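Side-chain contact in Rv3651-like N-terminal domain-containing protein (Mycobacterium tuberculosis, PDB 4Q6U), which is of uncharacterised biochemical function but, as a triple sensor-domain protein with GAF- and PAS-like families, probably takes part in signal sensing: residues B[140-144]-B[145-149]. Numbering follows the deposited sequence.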
loop_
_atom_site.group_PDB
_atom_site.type_symbol
_atom_site.label_atom_id
_atom_site.label_comp_id
_atom_site.label_asym_id
_atom_site.label_seq_id
_atom_site.Cartn_x
_atom_site.Cartn_y
_atom_site.Cartn_z
ATOM N N TYR B 140 10.838 -21.424 21.374
ATOM C CA TYR B 140 12.225 -21.085 21.055
ATOM C C TYR B 140 12.661 -21.591 19.682
ATOM O O TYR B 140 12.029 -22.473 19.105
ATOM C CB TYR B 140 13.168 -21.645 22.128
ATOM C CG TYR B 140 13.124 -23.155 22.275
ATOM C CD1 TYR B 140 13.918 -23.977 21.479
ATOM C CD2 TYR B 140 12.289 -23.757 23.210
ATOM C CE1 TYR B 140 13.881 -25.355 21.605
ATOM C CE2 TYR B 140 12.246 -25.138 23.347
ATOM C CZ TYR B 140 13.047 -25.926 22.542
ATOM O OH TYR B 140 13.005 -27.293 22.669
ATOM N N GLY B 141 13.746 -21.022 19.164
ATOM C CA GLY B 141 14.309 -21.458 17.897
ATOM C C GLY B 141 13.405 -21.211 16.700
ATOM O O GLY B 141 13.457 -21.940 15.708
ATOM N N ARG B 142 12.581 -20.167 16.783
ATOM C CA ARG B 142 11.597 -19.872 15.746
ATOM C C ARG B 142 12.215 -19.074 14.607
ATOM O O ARG B 142 13.023 -18.174 14.838
ATOM C CB ARG B 142 10.406 -19.084 16.334
ATOM C CG ARG B 142 9.637 -19.815 17.439
ATOM C CD ARG B 142 8.643 -18.883 18.156
ATOM N NE ARG B 142 7.607 -18.382 17.255
ATOM C CZ ARG B 142 6.562 -19.098 16.838
ATOM N NH1 ARG B 142 6.407 -20.353 17.243
ATOM N NH2 ARG B 142 5.661 -18.551 16.018
ATOM N N ALA B 143 11.839 -19.406 13.375
ATOM C CA ALA B 143 12.179 -18.559 12.243
ATOM C C ALA B 143 11.329 -17.302 12.326
ATOM O O ALA B 143 10.195 -17.344 12.827
ATOM C CB ALA B 143 11.949 -19.283 10.922
ATOM N N PHE B 144 11.878 -16.187 11.857
ATOM C CA PHE B 144 11.108 -14.946 11.784
ATOM C C PHE B 144 9.815 -15.188 11.004
ATOM O O PHE B 144 8.774 -14.626 11.326
ATOM C CB PHE B 144 11.921 -13.821 11.124
ATOM C CG PHE B 144 13.153 -13.414 11.890
ATOM C CD1 PHE B 144 13.300 -13.718 13.235
ATOM C CD2 PHE B 144 14.176 -12.725 11.251
ATOM C CE1 PHE B 144 14.440 -13.342 13.939
ATOM C CE2 PHE B 144 15.316 -12.337 11.943
ATOM C CZ PHE B 144 15.451 -12.644 13.294
ATOM N N ALA B 145 9.870 -16.055 9.997
ATOM C CA ALA B 145 8.690 -16.308 9.166
ATOM C C ALA B 145 7.587 -17.067 9.925
ATOM O O ALA B 145 6.476 -17.222 9.412
ATOM C CB ALA B 145 9.092 -17.080 7.872
ATOM N N GLU B 146 7.879 -17.526 11.146
ATOM C CA GLU B 146 6.854 -18.158 11.983
ATOM C C GLU B 146 6.101 -17.122 12.832
ATOM O O GLU B 146 5.031 -17.407 13.377
ATOM C CB GLU B 146 7.479 -19.239 12.897
ATOM C CG GLU B 146 8.129 -20.399 12.119
ATOM C CD GLU B 146 8.720 -21.485 13.013
ATOM O OE1 GLU B 146 9.952 -21.467 13.221
ATOM O OE2 GLU B 146 7.968 -22.371 13.483
ATOM N N ASP B 147 6.671 -15.925 12.956
ATOM C CA ASP B 147 6.042 -14.848 13.717
ATOM C C ASP B 147 5.288 -13.883 12.789
ATOM O O ASP B 147 4.359 -13.209 13.207
ATOM C CB ASP B 147 7.091 -14.091 14.537
ATOM C CG ASP B 147 7.516 -14.853 15.784
ATOM O OD1 ASP B 147 7.101 -16.025 15.930
ATOM O OD2 ASP B 147 8.249 -14.268 16.614
ATOM N N LEU B 148 5.705 -13.815 11.535
ATOM C CA LEU B 148 5.001 -13.003 10.547
ATOM C C LEU B 148 3.976 -13.876 9.834
ATOM O O LEU B 148 4.195 -15.074 9.662
ATOM C CB LEU B 148 5.991 -12.398 9.555
ATOM C CG LEU B 148 7.017 -11.443 10.172
ATOM C CD1 LEU B 148 8.024 -10.993 9.126
ATOM C CD2 LEU B 148 6.322 -10.239 10.799
ATOM N N PRO B 149 2.835 -13.296 9.436
ATOM C CA PRO B 149 1.879 -14.136 8.718
ATOM C C PRO B 149 2.458 -14.598 7.389
ATOM O O PRO B 149 3.388 -13.966 6.883
ATOM C CB PRO B 149 0.688 -13.202 8.491
ATOM C CG PRO B 149 0.815 -12.172 9.548
ATOM C CD PRO B 149 2.276 -11.970 9.763
#
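A bend at chi3 (63°) turns the guanidinium of R142 back onto D147, whose CG lies beside its own backbone N, while E146, extended beyond CG, sends its carboxylate back to the backbone of A143. R142 grips D147 side-on: NE lies 2.8 Å and NH2 2.9 Å from the same oxygen, OD1 of D147, and both bonds run in the guanidinium plane. NE uses the syn lone pair of OD1, whereas NH2 meets that oxygen nearly along its C-O axis. With the two flat groups 24° apart, the salt bridge is close to coplanar. CB of E146 lies 3.6 Å above one guanidinium face of R142, displaced toward its rim. OE1 of E146 accepts the amide N of A143 at 2.8 Å with an N-H...O angle of 161°, on its anti side and somewhat out of the carboxylate plane. A second bond between the same residues, main chain to main chain, runs from E146 N to A143 O at 2.9 Å, and F144 O receives both D147 N and L148 N. Beyond the turn, R142 NE also pairs with D122, OE2 of E146 with R267 and OD2 of D147 with W113. The bonds and helix-like backbone angles mark consecutive type I-like turns, A143-E146 and F144-D147, the first bridged by the glutamate, in the loop between helices 124-129 and 157-165 of the PAS-like middle domain.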